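Local atomic coordinates of transcriptional regulator, IclR family (Alicyclobacillus acidocaldarius subsp. acidocaldarius, PDB entry 5TJJ), a protein that probably binds DNA and regulates transcription as a member of the IclR family, joining a helix-turn-helix domain to a GAF-like C-terminal domain. Residues K42-C45 with L46-L49; R50-R54 with E55-S59; E178-Y181 with V182-Q186. One frame throughout, in Å; residues are numbered along the deposited sequence.

Overall arrangement
Interactions 1 and 2 follow one another along the chain and share helix 42-54 of the helix-turn-helix domain: residues 42-49 make up its first two turns, while residues 50-59 finish it and lead into strand 58-61. Their centres lie 12 Å apart, and they touch where Leu-49 CD2 comes 4.3 Å from Val-58 CG1. Both also meet the second subunit. Interaction 3 lies across the centre of the chain, at the start of helix 178-191 in the IclR C-terminal domain, its centre about 50 Å from the centres of the other two. Its nearest atoms are about 38 Å from interaction 1 and 39 Å from interaction 2, and it touches neither.

Interaction 1 (K42-C45 with L46-L49)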
loop_
_atom_site.group_PDB
_atom_site.type_symbol
_atom_site.label_atom_id
_atom_site.label_comp_id
_atom_site.label_asym_id
_atom_site.label_seq_id
_atom_site.Cartn_x
_atom_site.Cartn_y
_atom_site.Cartn_z
ATOM N N LYS A 42 21.977 -16.456 10.047
ATOM C CA LYS A 42 21.522 -16.813 8.676
ATOM C C LYS A 42 20.475 -17.928 8.607
ATOM O O LYS A 42 19.579 -17.865 7.785
ATOM C CB LYS A 42 22.701 -17.211 7.771
ATOM C CG LYS A 42 23.428 -16.028 7.173
ATOM C CD LYS A 42 24.766 -16.418 6.552
ATOM C CE LYS A 42 24.583 -16.945 5.137
ATOM N NZ LYS A 42 25.867 -17.399 4.521
ATOM N N THR A 43 20.618 -18.958 9.435
ATOM C CA THR A 43 19.629 -20.025 9.490
ATOM C C THR A 43 18.259 -19.509 9.908
ATOM O O THR A 43 17.278 -19.789 9.256
ATOM C CB THR A 43 20.088 -21.147 10.437
ATOM O OG1 THR A 43 21.286 -21.710 9.914
ATOM C CG2 THR A 43 19.025 -22.251 10.573
ATOM N N THR A 44 18.205 -18.741 10.988
ATOM C CA THR A 44 16.969 -18.075 11.430
ATOM C C THR A 44 16.301 -17.348 10.270
ATOM O O THR A 44 15.105 -17.517 10.039
ATOM C CB THR A 44 17.263 -17.107 12.607
ATOM O OG1 THR A 44 17.986 -17.814 13.617
ATOM C CG2 THR A 44 16.003 -16.573 13.220
ATOM N N CYS A 45 17.090 -16.578 9.524
ATOM C CA CYS A 45 16.616 -15.893 8.313
ATOM C C CYS A 45 16.071 -16.775 7.215
ATOM O O CYS A 45 15.120 -16.395 6.540
ATOM C CB CYS A 45 17.750 -15.123 7.655
ATOM S SG CYS A 45 17.935 -13.489 8.316
ATOM N N LEU A 46 16.727 -17.900 6.979
ATOM C CA LEU A 46 16.320 -18.778 5.898
ATOM C C LEU A 46 14.904 -19.275 6.154
ATOM O O LEU A 46 14.049 -19.173 5.281
ATOM C CB LEU A 46 17.301 -19.959 5.694
ATOM C CG LEU A 46 17.102 -20.742 4.384
ATOM C CD1 LEU A 46 17.037 -19.802 3.163
ATOM C CD2 LEU A 46 18.145 -21.832 4.169
ATOM N N ARG A 47 14.663 -19.759 7.367
ATOM C CA ARG A 47 13.367 -20.323 7.703
ATOM C C ARG A 47 12.205 -19.327 7.489
ATOM O O ARG A 47 11.143 -19.695 6.968
ATOM C CB ARG A 47 13.339 -20.793 9.153
ATOM C CG ARG A 47 14.232 -21.957 9.512
ATOM C CD ARG A 47 13.919 -22.395 10.941
ATOM N NE ARG A 47 15.104 -22.892 11.673
ATOM C CZ ARG A 47 15.772 -22.242 12.644
ATOM N NH1 ARG A 47 15.423 -21.006 13.046
ATOM N NH2 ARG A 47 16.813 -22.844 13.217
ATOM N N VAL A 48 12.426 -18.081 7.886
ATOM C CA VAL A 48 11.433 -17.026 7.738
ATOM C C VAL A 48 11.214 -16.675 6.275
ATOM O O VAL A 48 10.075 -16.647 5.793
ATOM C CB VAL A 48 11.882 -15.788 8.537
ATOM C CG1 VAL A 48 11.098 -14.534 8.160
ATOM C CG2 VAL A 48 11.786 -16.091 10.034
ATOM N N LEU A 49 12.322 -16.416 5.575
ATOM C CA LEU A 49 12.305 -16.182 4.124
ATOM C C LEU A 49 11.575 -17.261 3.340
ATOM O O LEU A 49 10.714 -16.959 2.530
ATOM C CB LEU A 49 13.728 -16.051 3.576
ATOM C CG LEU A 49 14.401 -14.694 3.829
ATOM C CD1 LEU A 49 15.905 -14.782 3.628
ATOM C CD2 LEU A 49 13.819 -13.638 2.917
#
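Thr-43 and Arg-47 form an i/i+4 contact in the first turns of helix 42-54, within the helix-turn-helix domain. This helix follows helix 31-38 as the second helix of the helix-turn-helix, probably the recognition helix, as in relatives. The methyl CG2 of Thr-43 lies over one face of the Arg-47 guanidinium, 3.5 Å from NH2. It is turned there by a first torsion of -63°, which sets CG2 opposite the backbone N and keeps OG1 beside that N. The arginine chain bends at chi3 (-146°), folding its end back along the helix above Thr-43 and Thr-44; NH1 comes within 3.7 Å of Thr-44 CA. Beneath this packing of methyl on guanidinium, Arg-47 N donates to Thr-43 O over 3.2 Å, in a nearly straight bond (168°). Leu-46 N is shared between Lys-42 O, at 3.0 Å, and a weak, more bent bond to Thr-43 O. On another side of the helix, Leu-49 N donates to Cys-45 O over 3.0 Å, and the leucine CB, CG and CD1 all crowd against the same carbonyl oxygen. Just before the helix, Asn-41 OD1 accepts a hydrogen bond from Thr-44 N. Cys-45, Leu-46 and Leu-49 face Leu-31 of helix 31-38, Val-48 rests on Leu-13 and Ala-14 of helix 9-21, and Leu-46 and Leu-49 also reach Tyr-67 of strand 66-69.

Interaction 2 (R50-R54 with E55-S59)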
loop_
_atom_site.group_PDB
_atom_site.type_symbol
_atom_site.label_atom_id
_atom_site.label_comp_id
_atom_site.label_asym_id
_atom_site.label_seq_id
_atom_site.Cartn_x
_atom_site.Cartn_y
_atom_site.Cartn_z
ATOM N N ARG A 50 11.925 -18.516 3.566
ATOM C CA ARG A 50 11.267 -19.600 2.852
ATOM C C ARG A 50 9.764 -19.703 3.236
ATOM O O ARG A 50 8.935 -20.059 2.411
ATOM C CB ARG A 50 12.015 -20.933 3.057
ATOM C CG ARG A 50 13.219 -21.125 2.121
ATOM C CD ARG A 50 14.037 -22.373 2.495
ATOM N NE ARG A 50 14.727 -23.082 1.388
ATOM C CZ ARG A 50 14.461 -24.323 0.936
ATOM N NH1 ARG A 50 13.473 -25.059 1.456
ATOM N NH2 ARG A 50 15.186 -24.837 -0.062
ATOM N N THR A 51 9.420 -19.373 4.479
ATOM C CA THR A 51 8.021 -19.372 4.916
ATOM C C THR A 51 7.255 -18.261 4.198
ATOM O O THR A 51 6.161 -18.508 3.673
ATOM C CB THR A 51 7.919 -19.215 6.443
ATOM O OG1 THR A 51 8.706 -20.231 7.051
ATOM C CG2 THR A 51 6.501 -19.356 6.930
ATOM N N LEU A 52 7.853 -17.071 4.136
ATOM C CA LEU A 52 7.293 -15.944 3.377
ATOM C C LEU A 52 7.143 -16.254 1.885
ATOM O O LEU A 52 6.140 -15.900 1.272
ATOM C CB LEU A 52 8.145 -14.665 3.563
ATOM C CG LEU A 52 8.236 -14.038 4.966
ATOM C CD1 LEU A 52 9.222 -12.887 5.004
ATOM C CD2 LEU A 52 6.900 -13.558 5.476
ATOM N N GLU A 53 8.142 -16.915 1.313
ATOM C CA GLU A 53 8.117 -17.330 -0.091
ATOM C C GLU A 53 6.970 -18.291 -0.403
ATOM O O GLU A 53 6.374 -18.230 -1.476
ATOM C CB GLU A 53 9.448 -17.986 -0.482
ATOM C CG GLU A 53 9.722 -17.954 -1.979
ATOM C CD GLU A 53 10.606 -19.099 -2.472
ATOM O OE1 GLU A 53 10.169 -19.788 -3.422
ATOM O OE2 GLU A 53 11.734 -19.300 -1.932
ATOM N N ARG A 54 6.655 -19.157 0.551
ATOM C CA ARG A 54 5.608 -20.154 0.384
ATOM C C ARG A 54 4.236 -19.451 0.266
ATOM O O ARG A 54 3.383 -19.866 -0.517
ATOM C CB ARG A 54 5.690 -21.193 1.526
ATOM C CG ARG A 54 4.955 -22.495 1.303
ATOM C CD ARG A 54 3.565 -22.475 1.953
ATOM N NE ARG A 54 2.770 -23.708 1.765
ATOM C CZ ARG A 54 2.122 -24.058 0.649
ATOM N NH1 ARG A 54 2.178 -23.288 -0.446
ATOM N NH2 ARG A 54 1.420 -25.202 0.622
ATOM N N GLU A 55 4.059 -18.354 0.994
ATOM C CA GLU A 55 2.830 -17.566 0.954
ATOM C C GLU A 55 2.854 -16.470 -0.123
ATOM O O GLU A 55 1.889 -15.713 -0.216
ATOM C CB GLU A 55 2.556 -16.929 2.333
ATOM C CG GLU A 55 2.597 -17.880 3.546
ATOM C CD GLU A 55 1.286 -18.643 3.825
ATOM O OE1 GLU A 55 0.308 -18.553 3.018
ATOM O OE2 GLU A 55 1.233 -19.343 4.884
ATOM N N ASP A 56 3.928 -16.389 -0.926
ATOM C CA ASP A 56 4.096 -15.411 -2.019
ATOM C C ASP A 56 4.273 -13.936 -1.520
ATOM O O ASP A 56 4.046 -12.978 -2.276
ATOM C CB ASP A 56 2.967 -15.540 -3.065
ATOM C CG ASP A 56 2.925 -16.948 -3.766
ATOM O OD1 ASP A 56 3.748 -17.143 -4.681
ATOM O OD2 ASP A 56 2.077 -17.849 -3.436
ATOM N N PHE A 57 4.688 -13.762 -0.258
ATOM C CA PHE A 57 5.046 -12.456 0.290
ATOM C C PHE A 57 6.501 -12.075 -0.055
ATOM O O PHE A 57 6.872 -10.894 0.000
ATOM C CB PHE A 57 4.891 -12.444 1.811
ATOM C CG PHE A 57 3.459 -12.345 2.311
ATOM C CD1 PHE A 57 2.364 -12.737 1.550
ATOM C CD2 PHE A 57 3.222 -11.931 3.617
ATOM C CE1 PHE A 57 1.065 -12.668 2.074
ATOM C CE2 PHE A 57 1.925 -11.862 4.141
ATOM C CZ PHE A 57 0.843 -12.225 3.369
ATOM N N VAL A 58 7.313 -13.082 -0.401
ATOM C CA VAL A 58 8.689 -12.908 -0.890
ATOM C C VAL A 58 8.843 -13.746 -2.150
ATOM O O VAL A 58 8.154 -14.749 -2.300
ATOM C CB VAL A 58 9.704 -13.350 0.209
ATOM C CG1 VAL A 58 11.067 -13.716 -0.368
ATOM C CG2 VAL A 58 9.837 -12.254 1.273
ATOM N N SER A 59 9.725 -13.355 -3.064
ATOM C CA SER A 59 10.156 -14.298 -4.118
ATOM C C SER A 59 11.643 -14.499 -4.137
ATOM O O SER A 59 12.407 -13.727 -3.578
ATOM C CB SER A 59 9.634 -13.931 -5.514
ATOM O OG SER A 59 9.459 -12.546 -5.656
#
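Leu-52 O is gripped by three backbone N-H groups that follow it in the chain. The firmest comes from Phe-57 N at 3.0 Å, with an N-H...O angle of 143° and the donor tilted out of the carbonyl plane; Glu-55 N and Val-58 N add weak bonds. Asp-56 N turns instead to Glu-53 O, 3.1 Å away, approaching from above the carbonyl plane and not along a lone pair. Positive phi at Asp-56 (69°) takes the chain out of the helix and turns the Phe-57 amide back toward Leu-52 O, while the Asp-56 amide keeps its own bond into the last turn. The reversal brings Val-58 beside the helix it has just left: its CG2 packs 3.7 Å from Leu-52 CB and 3.8 Å from Leu-52 CD1, the two side chains crossing at a slant. With CG2 opposite its carbonyl carbon (chi1 158°), this branch of the valine is the one turned to the leucine. Alongside, Glu-53 CA makes a C-H...O contact of 3.4 Å with Val-58 O. Two charged side chains of the turn reach the second subunit: Glu-55 OE1 forms a salt bridge with Lys-19 of that subunit, and Arg-54 NH1 one with Asp-113 of that subunit. Leu-52 lies on Ala-14 and Val-17 of helix 9-21, and Phe-57 on Leu-73 and Leu-76 of helix 73-83. Such a helix end is a Schellman motif; here it links helix 42-54 to strand 58-61, the start of the beta hairpin, or wing, of a winged helix-turn-helix domain.

Interaction 3 (E178-Y181 with V182-Q186); sequences EEEY and VRLLQ
Glu-180 and Arg-183 both set CG opposite the backbone N, with chi1 of -171° and -161°, and each chain then bends, the glutamate at chi2 and the arginine at chi3. The bends bring the two ends alongside one another, pointing the same way. A salt bridge closes between them, with Arg-183 NH2 donating to Glu-180 OE2 over 2.7 Å. The donor meets this oxygen on its syn side, a little out of the carboxylate plane. Glu-180 OE1 lies in the guanidinium plane at its edge, but stays 3.6 Å from NE. With the carboxylate and guanidinium planes 54° apart, the pairing is one short bond and not the flat, two-pronged kind. This i/i+3 pair lies at the helix surface.

On the inner side, the phenol ring of Tyr-181 and the side chain of Leu-185 cross at an angle one turn apart. Leu-185 CD1 comes to the ring edge, near its plane, 3.5 Å from both CD1 and CE1 of the tyrosine. Leu-185 N donates to Tyr-181 O at 2.8 Å, the regular helix bond that spans the same turn. Val-182 N likewise donates to Glu-178 O over 3.1 Å and Leu-184 N to Glu-180 O over 2.9 Å, both as regular i/i+4 helix bonds. Beyond the helix, Tyr-181 OH is hydrogen-bonded to Tyr-142 O, while Glu-178 OE2 forms a salt bridge with Arg-164. Tyr-181 and Leu-185 pack on Leu-151 of helix 144-151, and on Leu-163 and Trp-159 of helix 156-164 respectively. This is the pattern of an amphipathic helix, here one whose inner side packs on helices 144-151 and 156-164 in the GAF-like IclR C-terminal domain.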
loop_
_atom_site.group_PDB
_atom_site.type_symbol
_atom_site.label_atom_id
_atom_site.label_comp_id
_atom_site.label_asym_id
_atom_site.label_seq_id
_atom_site.Cartn_x
_atom_site.Cartn_y
_atom_site.Cartn_z
ATOM N N GLU A 178 15.998 38.687 7.876
ATOM C CA GLU A 178 16.527 37.611 7.031
ATOM C C GLU A 178 17.590 36.747 7.691
ATOM O O GLU A 178 17.544 35.520 7.571
ATOM C CB GLU A 178 17.064 38.171 5.722
ATOM C CG GLU A 178 15.977 38.742 4.820
ATOM C CD GLU A 178 16.457 39.958 4.050
ATOM O OE1 GLU A 178 15.925 41.069 4.320
ATOM O OE2 GLU A 178 17.380 39.805 3.200
ATOM N N GLU A 179 18.531 37.371 8.397
ATOM C CA GLU A 179 19.590 36.611 9.081
ATOM C C GLU A 179 19.020 35.738 10.231
ATOM O O GLU A 179 19.473 34.607 10.448
ATOM C CB GLU A 179 20.749 37.531 9.537
ATOM C CG GLU A 179 21.670 37.969 8.385
ATOM C CD GLU A 179 22.962 38.680 8.836
ATOM O OE1 GLU A 179 22.877 39.607 9.683
ATOM O OE2 GLU A 179 24.064 38.324 8.331
ATOM N N GLU A 180 18.008 36.248 10.931
ATOM C CA GLU A 180 17.280 35.459 11.942
ATOM C C GLU A 180 16.468 34.274 11.340
ATOM O O GLU A 180 16.451 33.178 11.896
ATOM C CB GLU A 180 16.354 36.378 12.752
ATOM C CG GLU A 180 15.697 35.751 13.976
ATOM C CD GLU A 180 16.694 35.235 15.012
ATOM O OE1 GLU A 180 17.845 35.748 15.070
ATOM O OE2 GLU A 180 16.321 34.311 15.784
ATOM N N TYR A 181 15.817 34.494 10.205
ATOM C CA TYR A 181 15.018 33.452 9.593
ATOM C C TYR A 181 15.898 32.288 9.113
ATOM O O TYR A 181 15.579 31.113 9.368
ATOM C CB TYR A 181 14.136 34.000 8.455
ATOM C CG TYR A 181 12.973 33.074 8.158
ATOM C CD1 TYR A 181 13.112 32.034 7.245
ATOM C CD2 TYR A 181 11.750 33.214 8.817
ATOM C CE1 TYR A 181 12.070 31.154 6.992
ATOM C CE2 TYR A 181 10.694 32.353 8.560
ATOM C CZ TYR A 181 10.858 31.311 7.644
ATOM O OH TYR A 181 9.839 30.408 7.355
ATOM N N VAL A 182 17.017 32.616 8.470
ATOM C CA VAL A 182 18.002 31.606 8.069
ATOM C C VAL A 182 18.497 30.808 9.276
ATOM O O VAL A 182 18.573 29.589 9.207
ATOM C CB VAL A 182 19.191 32.215 7.275
ATOM C CG1 VAL A 182 20.316 31.209 7.078
ATOM C CG2 VAL A 182 18.720 32.707 5.923
ATOM N N ARG A 183 18.803 31.487 10.374
ATOM C CA ARG A 183 19.208 30.800 11.605
ATOM C C ARG A 183 18.092 29.869 12.129
ATOM O O ARG A 183 18.366 28.741 12.548
ATOM C CB ARG A 183 19.637 31.808 12.694
ATOM C CG ARG A 183 20.491 31.194 13.799
ATOM C CD ARG A 183 20.788 32.188 14.924
ATOM N NE ARG A 183 19.550 32.603 15.600
ATOM C CZ ARG A 183 18.864 31.881 16.497
ATOM N NH1 ARG A 183 19.280 30.665 16.876
ATOM N NH2 ARG A 183 17.746 32.381 17.025
ATOM N N LEU A 184 16.850 30.350 12.098
ATOM C CA LEU A 184 15.692 29.519 12.428
ATOM C C LEU A 184 15.495 28.311 11.484
ATOM O O LEU A 184 15.140 27.224 11.950
ATOM C CB LEU A 184 14.411 30.364 12.492
ATOM C CG LEU A 184 14.338 31.296 13.704
ATOM C CD1 LEU A 184 13.034 32.055 13.701
ATOM C CD2 LEU A 184 14.508 30.516 14.998
ATOM N N LEU A 185 15.743 28.484 10.189
ATOM C CA LEU A 185 15.670 27.337 9.279
ATOM C C LEU A 185 16.796 26.342 9.563
ATOM O O LEU A 185 16.559 25.128 9.624
ATOM C CB LEU A 185 15.682 27.755 7.819
ATOM C CG LEU A 185 14.453 28.517 7.324
ATOM C CD1 LEU A 185 14.742 29.186 5.985
ATOM C CD2 LEU A 185 13.246 27.602 7.224
ATOM N N GLN A 186 18.007 26.849 9.763
ATOM C CA GLN A 186 19.130 25.976 10.098
ATOM C C GLN A 186 18.813 25.150 11.329
ATOM O O GLN A 186 19.011 23.925 11.293
ATOM C CB GLN A 186 20.451 26.746 10.266
ATOM C CG GLN A 186 21.228 26.860 8.970
ATOM C CD GLN A 186 22.153 28.078 8.869
ATOM O OE1 GLN A 186 22.261 28.902 9.784
ATOM N NE2 GLN A 186 22.813 28.201 7.724
#